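Local coordinates for protein aminoglycoside 6-adenylyltransferase (PDB 2PBE) that adenylates streptomycin and streptidine at O-6 using ATP, also accepts GTP with streptomycin, and so mediates bacterial resistance to streptomycin, at residues A[152-157]-A[257-262]; A[164-169]-A[275-280]; A[170-173]-A[179-182]; A[182-187]-A[239-244]; A[190-195]-A[227-232]. All blocks are in the same frame, centred on the assembly; numbering follows the deposited sequence.

Contact 1 (A[152-157]-A[257-262]); sequences REFDDC and KAVSEG
Phe154 packs on Val259 and Ser260, joining helix 151-173 to helix 238-263 inside the C-terminal helical bundle of this nucleotidyltransferase. The two segments run in roughly opposed senses with a marked tilt, and at their nearest pair, Phe154 and Ser260, the CA atoms stand 7.8 Å apart. The ring of Phe154 fills most of this separation. Its CB already points at helix 238-263, and a chi1 of 171° carries the ring onward in that direction, away from the backbone N. From CG the path divides. CD1 touches Val259 CG1 at 3.8 Å, and CE1 stays beside the same methyl at 3.9 Å, so that methyl meets the CD1-CE1 part of the ring obliquely while the two side chains slide past each other in opposite directions. Ser260 approaches the ring obliquely too. Helix 177-204 adds Met195 to the surroundings of Phe154, and Tyr265 and Pro268 contribute from the loop after helix 238-263. The hydroxyl of Ser260 is turned to its own helix, where OG hydrogen-bonds Ser256 O, so the serine offers carbon to the phenylalanine. Its CB lies 3.4 Å from Phe154 CZ and 3.8 Å from Phe154 CE2.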
# COMPACT_ATOMS: atom_id res chain seq x y z
N ARG A 152 -3.59 -15.65 13.12
CA ARG A 152 -2.42 -15.29 13.89
C ARG A 152 -1.86 -13.92 13.52
O ARG A 152 -1.55 -13.12 14.40
CB ARG A 152 -1.35 -16.36 13.69
CG ARG A 152 -0.11 -16.13 14.48
CD ARG A 152 0.77 -17.35 14.40
NE ARG A 152 1.96 -17.14 15.21
CZ ARG A 152 2.96 -18.00 15.28
NH1 ARG A 152 2.93 -19.14 14.60
NH2 ARG A 152 4.02 -17.71 16.03
N GLU A 153 -1.72 -13.64 12.23
CA GLU A 153 -1.20 -12.36 11.82
C GLU A 153 -2.13 -11.29 12.35
O GLU A 153 -1.69 -10.23 12.80
CB GLU A 153 -1.10 -12.28 10.30
CG GLU A 153 0.06 -13.03 9.73
CD GLU A 153 0.01 -13.15 8.22
OE1 GLU A 153 1.06 -13.42 7.61
OE2 GLU A 153 -1.08 -12.97 7.65
N PHE A 154 -3.43 -11.58 12.30
CA PHE A 154 -4.43 -10.63 12.76
C PHE A 154 -4.18 -10.31 14.23
O PHE A 154 -4.07 -9.14 14.62
CB PHE A 154 -5.83 -11.22 12.59
CG PHE A 154 -6.91 -10.41 13.23
CD1 PHE A 154 -7.34 -9.20 12.64
CD2 PHE A 154 -7.48 -10.80 14.45
CE1 PHE A 154 -8.32 -8.39 13.28
CE2 PHE A 154 -8.46 -10.00 15.10
CZ PHE A 154 -8.88 -8.79 14.50
N ASP A 155 -4.12 -11.36 15.04
CA ASP A 155 -3.88 -11.22 16.46
C ASP A 155 -2.57 -10.47 16.70
O ASP A 155 -2.49 -9.64 17.60
CB ASP A 155 -3.82 -12.60 17.10
CG ASP A 155 -3.63 -12.52 18.59
OD1 ASP A 155 -2.45 -12.38 19.03
OD2 ASP A 155 -4.64 -12.58 19.31
N ASP A 156 -1.56 -10.73 15.88
CA ASP A 156 -0.30 -10.03 16.05
C ASP A 156 -0.46 -8.51 15.88
O ASP A 156 0.03 -7.74 16.69
CB ASP A 156 0.74 -10.54 15.06
CG ASP A 156 1.21 -11.95 15.36
OD1 ASP A 156 1.11 -12.40 16.52
OD2 ASP A 156 1.71 -12.61 14.42
N CYS A 157 -1.17 -8.08 14.84
CA CYS A 157 -1.35 -6.65 14.63
C CYS A 157 -2.03 -5.98 15.81
O CYS A 157 -1.68 -4.86 16.18
CB CYS A 157 -2.16 -6.38 13.37
SG CYS A 157 -2.22 -4.62 12.95
N LYS A 257 -12.48 -4.76 14.33
CA LYS A 257 -13.78 -5.39 14.52
C LYS A 257 -14.31 -5.78 13.15
O LYS A 257 -14.80 -6.89 12.94
CB LYS A 257 -14.76 -4.43 15.21
CG LYS A 257 -14.53 -4.34 16.70
CD LYS A 257 -15.40 -3.30 17.38
CE LYS A 257 -15.05 -3.21 18.88
NZ LYS A 257 -15.83 -2.17 19.59
N ALA A 258 -14.18 -4.86 12.20
CA ALA A 258 -14.62 -5.09 10.83
C ALA A 258 -13.92 -6.28 10.19
O ALA A 258 -14.55 -7.13 9.54
CB ALA A 258 -14.38 -3.86 10.02
N VAL A 259 -12.60 -6.34 10.36
CA VAL A 259 -11.79 -7.42 9.79
C VAL A 259 -12.03 -8.74 10.49
O VAL A 259 -12.24 -9.77 9.84
CB VAL A 259 -10.28 -7.05 9.86
CG1 VAL A 259 -9.42 -8.26 9.55
CG2 VAL A 259 -9.97 -5.93 8.88
N SER A 260 -11.99 -8.72 11.82
CA SER A 260 -12.18 -9.93 12.61
C SER A 260 -13.52 -10.54 12.29
O SER A 260 -13.66 -11.76 12.21
CB SER A 260 -12.14 -9.59 14.09
OG SER A 260 -13.14 -8.64 14.40
N GLU A 261 -14.50 -9.67 12.10
CA GLU A 261 -15.85 -10.12 11.81
C GLU A 261 -15.93 -10.76 10.43
O GLU A 261 -16.52 -11.84 10.28
CB GLU A 261 -16.79 -8.93 11.90
CG GLU A 261 -18.25 -9.31 11.86
CD GLU A 261 -19.13 -8.10 12.03
OE1 GLU A 261 -18.91 -7.35 13.02
OE2 GLU A 261 -20.05 -7.92 11.19
N GLY A 262 -15.33 -10.12 9.44
CA GLY A 262 -15.37 -10.64 8.09
C GLY A 262 -14.63 -11.95 7.86
O GLY A 262 -15.00 -12.72 6.96

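Contact 2 (A[164-169]-A[275-280]); sequences VSTYVV and TKYTEG
Val169 and Thr278 are the closest CA pair between segments 164-169 and 275-280, 6.4 Å apart; the two segments run in broadly the same sense, tilted against each other. That separation is short enough for beta-branched side chains to fill it. The CB atoms of both residues point across the interface, and the side chains meet at about a right angle. Val169 CG2 does most of the touching, reaching Thr278 CB and Thr278 CG2 at 3.6 Å each, while Val169 CG1 is farther from Thr278 CB, at 4.1 Å. The second pair lies beside the first. Tyr277, extended at chi1 178° from a CB that faces helix 151-173, crosses Thr166 at about a right angle; its CE2 lies 3.9 Å from Thr166 CG2, which comes up obliquely to the ring. Thr166 OG1 is occupied within its own helix by a hydrogen bond to Met163 O. Helix 238-263 closes the seam, with Trp242 against Val169 and with Phe246 and Tyr249 against Thr278. Both threonines thus present carbon to their partners, and the final helix is held here by dispersion and shape, without directional polar bonds between the segments.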
# COMPACT_ATOMS: atom_id res chain seq x y z
N VAL A 164 2.34 -1.47 22.23
CA VAL A 164 3.18 -0.31 22.03
C VAL A 164 2.38 0.93 22.41
O VAL A 164 2.93 1.97 22.79
CB VAL A 164 3.63 -0.23 20.58
CG1 VAL A 164 4.41 1.06 20.34
CG2 VAL A 164 4.50 -1.45 20.26
N SER A 165 1.07 0.79 22.33
CA SER A 165 0.18 1.88 22.67
C SER A 165 0.38 2.33 24.12
O SER A 165 0.27 3.53 24.42
CB SER A 165 -1.26 1.43 22.46
OG SER A 165 -2.13 2.50 22.67
N THR A 166 0.68 1.38 25.01
CA THR A 166 0.90 1.71 26.42
C THR A 166 2.17 2.52 26.62
O THR A 166 2.33 3.21 27.63
CB THR A 166 1.03 0.47 27.31
OG1 THR A 166 2.22 -0.24 26.97
CG2 THR A 166 -0.17 -0.43 27.16
N TYR A 167 3.09 2.41 25.67
CA TYR A 167 4.34 3.15 25.75
C TYR A 167 4.00 4.62 25.55
O TYR A 167 4.59 5.49 26.17
CB TYR A 167 5.32 2.67 24.68
CG TYR A 167 5.85 1.24 24.85
CD1 TYR A 167 5.22 0.29 25.71
CD2 TYR A 167 6.98 0.82 24.11
CE1 TYR A 167 5.71 -1.05 25.81
CE2 TYR A 167 7.49 -0.52 24.21
CZ TYR A 167 6.84 -1.44 25.06
OH TYR A 167 7.31 -2.73 25.13
N VAL A 168 3.02 4.89 24.69
CA VAL A 168 2.58 6.26 24.41
C VAL A 168 1.88 6.84 25.64
O VAL A 168 1.98 8.03 25.95
CB VAL A 168 1.61 6.29 23.18
CG1 VAL A 168 1.23 7.72 22.83
CG2 VAL A 168 2.29 5.60 21.98
N VAL A 169 1.15 5.98 26.34
CA VAL A 169 0.45 6.40 27.53
C VAL A 169 1.47 6.81 28.60
O VAL A 169 1.39 7.92 29.15
CB VAL A 169 -0.46 5.26 28.04
CG1 VAL A 169 -1.06 5.62 29.39
CG2 VAL A 169 -1.57 5.00 27.04
N THR A 275 -7.92 -0.45 27.31
CA THR A 275 -8.82 0.67 27.43
C THR A 275 -8.97 0.95 28.95
O THR A 275 -8.82 2.09 29.37
CB THR A 275 -10.18 0.35 26.74
OG1 THR A 275 -9.99 0.38 25.32
CG2 THR A 275 -11.27 1.34 27.12
N LYS A 276 -9.24 -0.09 29.75
CA LYS A 276 -9.37 0.10 31.20
C LYS A 276 -8.09 0.73 31.72
O LYS A 276 -8.11 1.71 32.48
CB LYS A 276 -9.58 -1.23 31.95
CG LYS A 276 -10.91 -1.93 31.71
CD LYS A 276 -11.02 -3.16 32.63
CE LYS A 276 -12.23 -4.02 32.30
NZ LYS A 276 -12.33 -5.19 33.21
N TYR A 277 -6.98 0.16 31.28
CA TYR A 277 -5.68 0.62 31.70
C TYR A 277 -5.39 2.09 31.40
O TYR A 277 -5.26 2.89 32.34
CB TYR A 277 -4.62 -0.27 31.05
CG TYR A 277 -3.21 0.13 31.37
CD1 TYR A 277 -2.66 -0.05 32.67
CD2 TYR A 277 -2.40 0.74 30.37
CE1 TYR A 277 -1.32 0.36 32.97
CE2 TYR A 277 -1.06 1.15 30.66
CZ TYR A 277 -0.54 0.96 31.94
OH TYR A 277 0.75 1.37 32.19
N THR A 278 -5.30 2.48 30.14
CA THR A 278 -5.00 3.88 29.86
C THR A 278 -6.07 4.83 30.40
O THR A 278 -5.81 6.01 30.63
CB THR A 278 -4.77 4.16 28.35
OG1 THR A 278 -5.95 4.75 27.78
CG2 THR A 278 -4.44 2.89 27.61
N GLU A 279 -7.27 4.31 30.64
CA GLU A 279 -8.34 5.13 31.19
C GLU A 279 -7.96 5.38 32.65
O GLU A 279 -8.12 6.49 33.15
CB GLU A 279 -9.67 4.40 31.09
CG GLU A 279 -10.83 5.28 30.59
CD GLU A 279 -11.98 4.48 29.95
OE1 GLU A 279 -12.47 3.51 30.57
OE2 GLU A 279 -12.39 4.83 28.83
N GLY A 280 -7.44 4.35 33.30
CA GLY A 280 -7.04 4.47 34.70
C GLY A 280 -6.02 5.57 34.91
O GLY A 280 -6.10 6.35 35.85

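Contact 3 (A[170-173]-A[179-182]); sequences KGLA and FAID
Ala180, Gly171 and Phe179 bury more surface here than Leu172 and form the close point of an alpha-helical hairpin. Gly171 and Ala180 lead: their CA atoms are 4.6 Å apart, a separation that brings the two backbones almost into contact. Gly171 has no side chain, and a CB in its standard position would point at helix 177-204 and lie only 2.9 Å from Ala180 CB, so the absence of one is what lets the helices come this close. Ala180 CB faces the glycine directly, 4.1 Å from Gly171 CA. The same methyl is also covered from the next residue of helix 151-173. Leu172 leaves its backbone without aiming at the partner, but its branch swings round so that CD2 comes to 3.8 Å from Ala180 CB, with Leu172 CG at 3.9 Å from that carbon. Phe179 stands on the other flank, nearer the surface. Its chi1 of -179° continues the line of a CB directed at helix 151-173 and sets the ring edge against the glycine, with CD2 4.1 Å from Gly171 CA. The ring also makes an edge-to-face pair with His183, one turn farther along its own helix. Met241 of helix 238-263 packs on both Leu172 and Ala180, covering the hairpin from a third helix. With three residues linking helix 151-173 to helix 177-204, a glycine-alanine crossing next to the turn is a compact way to start an antiparallel alpha-alpha hairpin.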
# COMPACT_ATOMS: atom_id res chain seq x y z
N LYS A 170 2.40 5.90 28.89
CA LYS A 170 3.46 6.11 29.88
C LYS A 170 4.28 7.33 29.51
O LYS A 170 4.78 8.03 30.38
CB LYS A 170 4.41 4.92 29.94
CG LYS A 170 3.81 3.61 30.45
CD LYS A 170 4.96 2.65 30.76
CE LYS A 170 4.47 1.32 31.27
NZ LYS A 170 4.04 0.40 30.16
N GLY A 171 4.46 7.54 28.21
CA GLY A 171 5.22 8.69 27.74
C GLY A 171 4.56 10.00 28.12
O GLY A 171 5.21 10.91 28.63
N LEU A 172 3.25 10.08 27.90
CA LEU A 172 2.49 11.28 28.20
C LEU A 172 2.27 11.49 29.70
O LEU A 172 2.14 12.63 30.15
CB LEU A 172 1.14 11.23 27.50
CG LEU A 172 1.15 11.19 25.97
CD1 LEU A 172 -0.28 11.06 25.46
CD2 LEU A 172 1.80 12.44 25.40
N ALA A 173 2.24 10.39 30.46
CA ALA A 173 2.03 10.48 31.91
C ALA A 173 3.32 10.84 32.64
O ALA A 173 3.28 11.43 33.71
CB ALA A 173 1.49 9.17 32.43
N PHE A 179 9.02 10.82 23.53
CA PHE A 179 9.05 9.35 23.59
C PHE A 179 7.70 8.85 23.08
O PHE A 179 7.62 7.92 22.26
CB PHE A 179 9.25 8.90 25.04
CG PHE A 179 9.31 7.40 25.22
CD1 PHE A 179 10.43 6.67 24.77
CD2 PHE A 179 8.26 6.72 25.89
CE1 PHE A 179 10.52 5.25 25.00
CE2 PHE A 179 8.33 5.31 26.12
CZ PHE A 179 9.46 4.57 25.68
N ALA A 180 6.65 9.51 23.54
CA ALA A 180 5.30 9.15 23.15
C ALA A 180 5.08 9.33 21.65
O ALA A 180 4.54 8.44 20.98
CB ALA A 180 4.31 9.99 23.93
N ILE A 181 5.53 10.47 21.13
CA ILE A 181 5.39 10.80 19.71
C ILE A 181 6.10 9.82 18.77
O ILE A 181 5.56 9.45 17.73
CB ILE A 181 5.92 12.23 19.43
CG1 ILE A 181 4.97 13.25 20.05
CG2 ILE A 181 6.02 12.50 17.93
CD1 ILE A 181 5.50 14.68 20.07
N ASP A 182 7.30 9.40 19.14
CA ASP A 182 8.02 8.47 18.27
C ASP A 182 7.32 7.12 18.17
O ASP A 182 7.28 6.51 17.10
CB ASP A 182 9.48 8.32 18.76
CG ASP A 182 10.32 9.57 18.49
OD1 ASP A 182 9.84 10.69 18.76
OD2 ASP A 182 11.46 9.44 18.01

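Contact 4 (A[182-187]-A[239-244]); sequences DHLNEI and QEMWKS
Leu184 and Met241 reach toward each other and meet at their ends, where Leu184 CD2 lies 3.7 Å from CE and 3.8 Å from SE of the selenomethionine at 241. The two conformations are complementary. In Leu184 the CB points at helix 238-263 and the chain extends straight on from it, CG lying opposite the backbone N (chi1 176°), so one methyl branch leads into the contact. Met241 sets out obliquely and then folds back: bends at chi2 (-60°) and chi3 (-80°) curl the chain so that its terminal methyl faces the leucine. That methyl also lies 4.1 Å from Leu184 CB, so it rests along the leucine as well as on its tip. Ser244, one turn farther on, meets the same Leu184 branch: its CB lies 4.0 Å from Leu184 CD2. Its OG is engaged with Ser234 OG in a hydrogen bond, leaving the CB as the part that packs. The segments run in a similar sense, and the closest CA pair, Leu184 and Ser244, is 8.6 Å apart. Helix 151-173 completes the setting through Leu172, which packs on Met241, while Ile177, Ala180 and Ile181 of helix 177-204 also touch Met241.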
# COMPACT_ATOMS: atom_id res chain seq x y z
N ASP A 182 7.30 9.40 19.14
CA ASP A 182 8.02 8.47 18.27
C ASP A 182 7.32 7.12 18.17
O ASP A 182 7.28 6.51 17.10
CB ASP A 182 9.48 8.32 18.76
CG ASP A 182 10.32 9.57 18.49
OD1 ASP A 182 9.84 10.69 18.76
OD2 ASP A 182 11.46 9.44 18.01
N HIS A 183 6.73 6.65 19.27
CA HIS A 183 6.03 5.38 19.24
C HIS A 183 4.70 5.50 18.51
O HIS A 183 4.25 4.57 17.83
CB HIS A 183 5.80 4.86 20.66
CG HIS A 183 7.06 4.43 21.35
ND1 HIS A 183 7.98 3.58 20.76
CD2 HIS A 183 7.52 4.67 22.60
CE1 HIS A 183 8.95 3.32 21.61
NE2 HIS A 183 8.70 3.97 22.73
N LEU A 184 4.06 6.65 18.64
CA LEU A 184 2.81 6.87 17.96
C LEU A 184 3.07 6.88 16.45
O LEU A 184 2.44 6.15 15.68
CB LEU A 184 2.20 8.21 18.37
CG LEU A 184 0.92 8.58 17.62
CD1 LEU A 184 -0.20 7.63 18.02
CD2 LEU A 184 0.54 10.03 17.89
N ASN A 185 4.00 7.72 16.03
CA ASN A 185 4.32 7.84 14.63
C ASN A 185 4.93 6.60 14.03
O ASN A 185 4.62 6.23 12.90
CB ASN A 185 5.29 9.01 14.42
CG ASN A 185 4.67 10.34 14.74
OD1 ASN A 185 5.37 11.30 15.07
ND2 ASN A 185 3.35 10.42 14.65
N GLU A 186 5.78 5.92 14.79
CA GLU A 186 6.46 4.77 14.23
C GLU A 186 5.84 3.41 14.39
O GLU A 186 6.19 2.50 13.65
CB GLU A 186 7.90 4.72 14.75
CG GLU A 186 8.70 5.99 14.45
CD GLU A 186 10.16 5.85 14.82
OE1 GLU A 186 10.44 5.44 15.97
OE2 GLU A 186 11.03 6.16 13.97
N ILE A 187 4.93 3.24 15.34
CA ILE A 187 4.34 1.92 15.52
C ILE A 187 2.82 1.86 15.61
O ILE A 187 2.18 1.12 14.88
CB ILE A 187 4.97 1.25 16.77
CG1 ILE A 187 6.49 1.12 16.57
CG2 ILE A 187 4.35 -0.13 17.01
CD1 ILE A 187 7.28 0.90 17.85
N GLN A 239 -2.06 17.36 25.64
CA GLN A 239 -3.47 16.99 25.50
C GLN A 239 -3.80 16.61 24.07
O GLN A 239 -4.64 15.75 23.83
CB GLN A 239 -4.39 18.11 25.97
CG GLN A 239 -4.08 18.64 27.36
CD GLN A 239 -3.76 17.55 28.37
OE1 GLN A 239 -4.57 16.66 28.61
NE2 GLN A 239 -2.58 17.63 28.97
N GLU A 240 -3.14 17.26 23.12
CA GLU A 240 -3.37 16.99 21.70
C GLU A 240 -2.92 15.59 21.38
O GLU A 240 -3.48 14.91 20.52
CB GLU A 240 -2.57 17.97 20.85
CG GLU A 240 -3.05 19.40 20.96
CD GLU A 240 -4.50 19.56 20.54
OE1 GLU A 240 -4.84 19.09 19.43
OE2 GLU A 240 -5.29 20.15 21.31
N MSE A 241 -1.89 15.16 22.10
CA MSE A 241 -1.35 13.83 21.92
C MSE A 241 -2.32 12.78 22.43
O MSE A 241 -2.50 11.75 21.77
CB MSE A 241 -0.02 13.71 22.65
CG MSE A 241 1.17 14.10 21.78
SE MSE A 241 1.29 12.96 20.18
CE MSE A 241 2.13 11.39 20.96
N TRP A 242 -2.92 13.01 23.58
CA TRP A 242 -3.87 12.07 24.14
C TRP A 242 -5.00 11.90 23.13
O TRP A 242 -5.50 10.80 22.92
CB TRP A 242 -4.45 12.58 25.47
CG TRP A 242 -3.57 12.37 26.67
CD1 TRP A 242 -2.90 13.35 27.38
CD2 TRP A 242 -3.31 11.14 27.34
NE1 TRP A 242 -2.23 12.80 28.45
CE2 TRP A 242 -2.46 11.44 28.46
CE3 TRP A 242 -3.69 9.80 27.12
CZ2 TRP A 242 -1.98 10.45 29.36
CZ3 TRP A 242 -3.23 8.80 28.01
CH2 TRP A 242 -2.37 9.14 29.12
N LYS A 243 -5.37 13.02 22.51
CA LYS A 243 -6.43 13.04 21.51
C LYS A 243 -6.03 12.17 20.32
O LYS A 243 -6.79 11.29 19.90
CB LYS A 243 -6.69 14.50 21.10
CG LYS A 243 -7.87 14.70 20.15
CD LYS A 243 -8.29 16.17 20.04
CE LYS A 243 -7.22 17.09 19.46
NZ LYS A 243 -7.77 18.47 19.25
N SER A 244 -4.84 12.40 19.77
CA SER A 244 -4.37 11.62 18.64
C SER A 244 -4.42 10.13 18.97
O SER A 244 -4.88 9.33 18.17
CB SER A 244 -2.93 12.00 18.29
OG SER A 244 -2.87 13.26 17.65

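Contact 5 (A[190-195]-A[227-232]); sequences PNLLRM and EELMST
Leu193 and Leu229 make the main apolar contact between helix 177-204 and helix 223-230 with the residues that follow it; the two segments run in opposed senses here. The two side chains cross at about a right angle, and Leu193 CD2 fits against both methyls of its partner, 3.4 Å from Leu229 CD2 and 3.9 Å from Leu229 CD1. Leu229 points straight at the partner helix, whereas Leu193 sets out along its own helix and brings only its branch inward. A second apolar pair lies beside it: Leu192 CD2 and Thr232 CG2 meet tip to tip at 4.1 Å. Leu192 CD2 is also loosely near Leu229 CD1, at 4.4 Å.

The polar bonds stay within 227-232 or lead from it to other residues. Thr232 OG1 donates to Leu229 O at 2.6 Å, in the carbonyl plane and with a C=O...donor angle of 155°, and the backbone N of Thr232 shares that carbonyl. Arg189 NE, from helix 177-204, hydrogen-bonds Thr232 OG1 as well. Ser231 OG donates to Glu228 O, tilted 25° from the carbonyl plane, and the Glu228 carboxylate is held by Lys254 and Tyr255 of helix 238-263.

Division of labour follows: methyl groups make the contact between the segments, while hydroxyl-to-carbonyl bonds tie Ser231 and Thr232 back to Glu228 and Leu229. With OG1 bonded to Leu229 O and CG2 facing Leu192, the buried Thr232 is polar on one branch and apolar on the other.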
# COMPACT_ATOMS: atom_id res chain seq x y z
N PRO A 190 1.09 3.23 12.38
CA PRO A 190 1.36 2.34 11.25
C PRO A 190 0.59 1.02 11.32
O PRO A 190 0.29 0.41 10.29
CB PRO A 190 2.88 2.15 11.30
CG PRO A 190 3.34 3.50 11.78
CD PRO A 190 2.36 3.80 12.90
N ASN A 191 0.26 0.56 12.53
CA ASN A 191 -0.50 -0.69 12.63
C ASN A 191 -1.98 -0.42 12.36
O ASN A 191 -2.67 -1.27 11.82
CB ASN A 191 -0.30 -1.36 13.99
CG ASN A 191 0.94 -2.25 14.02
OD1 ASN A 191 2.03 -1.82 14.39
ND2 ASN A 191 0.78 -3.49 13.60
N LEU A 192 -2.46 0.77 12.70
CA LEU A 192 -3.83 1.13 12.42
C LEU A 192 -3.98 1.07 10.89
O LEU A 192 -4.97 0.56 10.35
CB LEU A 192 -4.12 2.55 12.92
CG LEU A 192 -5.33 3.26 12.32
CD1 LEU A 192 -6.61 2.46 12.59
CD2 LEU A 192 -5.44 4.67 12.92
N LEU A 193 -2.96 1.58 10.19
CA LEU A 193 -2.93 1.58 8.74
C LEU A 193 -2.96 0.18 8.14
O LEU A 193 -3.63 -0.05 7.14
CB LEU A 193 -1.69 2.30 8.24
CG LEU A 193 -1.71 3.80 8.04
CD1 LEU A 193 -0.39 4.19 7.41
CD2 LEU A 193 -2.86 4.20 7.12
N ARG A 194 -2.22 -0.74 8.75
CA ARG A 194 -2.18 -2.12 8.27
C ARG A 194 -3.56 -2.69 8.44
O ARG A 194 -4.07 -3.37 7.55
CB ARG A 194 -1.21 -2.97 9.09
CG ARG A 194 -1.08 -4.40 8.62
CD ARG A 194 -0.08 -5.16 9.47
NE ARG A 194 1.24 -4.52 9.48
CZ ARG A 194 2.14 -4.69 8.53
NH1 ARG A 194 1.89 -5.47 7.47
NH2 ARG A 194 3.30 -4.05 8.63
N MSE A 195 -4.17 -2.42 9.59
CA MSE A 195 -5.52 -2.90 9.89
C MSE A 195 -6.50 -2.36 8.84
O MSE A 195 -7.39 -3.08 8.39
CB MSE A 195 -5.95 -2.44 11.29
CG MSE A 195 -7.22 -3.11 11.80
SE MSE A 195 -7.18 -5.06 11.65
CE MSE A 195 -6.02 -5.50 13.18
N GLU A 227 -9.58 10.97 5.68
CA GLU A 227 -9.88 12.03 6.62
C GLU A 227 -9.78 11.48 8.03
O GLU A 227 -9.35 12.18 8.95
CB GLU A 227 -11.28 12.59 6.37
CG GLU A 227 -11.31 13.63 5.26
CD GLU A 227 -12.65 14.31 5.15
OE1 GLU A 227 -13.38 14.35 6.17
OE2 GLU A 227 -12.97 14.80 4.05
N GLU A 228 -10.18 10.22 8.21
CA GLU A 228 -10.12 9.60 9.52
C GLU A 228 -8.66 9.45 9.91
O GLU A 228 -8.27 9.71 11.04
CB GLU A 228 -10.77 8.22 9.52
CG GLU A 228 -12.22 8.19 9.13
CD GLU A 228 -12.75 6.77 9.02
OE1 GLU A 228 -11.99 5.90 8.54
OE2 GLU A 228 -13.92 6.52 9.40
N LEU A 229 -7.84 9.03 8.95
CA LEU A 229 -6.43 8.86 9.23
C LEU A 229 -5.83 10.22 9.48
O LEU A 229 -4.98 10.38 10.35
CB LEU A 229 -5.72 8.18 8.07
CG LEU A 229 -4.23 8.02 8.33
CD1 LEU A 229 -3.96 7.06 9.50
CD2 LEU A 229 -3.59 7.51 7.07
N MSE A 230 -6.28 11.21 8.72
CA MSE A 230 -5.77 12.56 8.90
C MSE A 230 -6.11 13.04 10.30
O MSE A 230 -5.31 13.73 10.94
CB MSE A 230 -6.37 13.54 7.87
CG MSE A 230 -5.69 13.53 6.50
SE MSE A 230 -3.72 13.53 6.56
CE MSE A 230 -3.37 11.63 6.27
N SER A 231 -7.28 12.67 10.80
CA SER A 231 -7.69 13.11 12.13
C SER A 231 -6.85 12.52 13.24
O SER A 231 -7.00 12.92 14.39
CB SER A 231 -9.17 12.81 12.37
OG SER A 231 -9.42 11.43 12.45
N THR A 232 -5.96 11.58 12.91
CA THR A 232 -5.11 11.00 13.94
C THR A 232 -3.89 11.88 14.12
O THR A 232 -3.01 11.58 14.92
CB THR A 232 -4.61 9.61 13.58
OG1 THR A 232 -3.65 9.72 12.53
CG2 THR A 232 -5.77 8.74 13.15

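How the contacts relate
All five contacts lie in the C-terminal helical bundle and are mostly buried; contacts 2 and 3 reach the surface at one aromatic residue each, Tyr277 and Phe179. Helix 151-173 serves contacts 1, 2 and 3, helix 177-204 serves contacts 3, 4 and 5, and helix 238-263 serves contacts 1 and 4, so the helices are tied together repeatedly. Contacts 3 and 4 adjoin, with Met241 CE 3.5 Å from Ile181 CG1, and Phe154 of contact 1 packs on Met195 of contact 5. Chemistry shifts from an aromatic ring against valine and serine carbons in contact 1, to glycine-alanine closeness in contact 3, to mainly methyl packing in contacts 4 and 5, with a tyrosine ring added in contact 2.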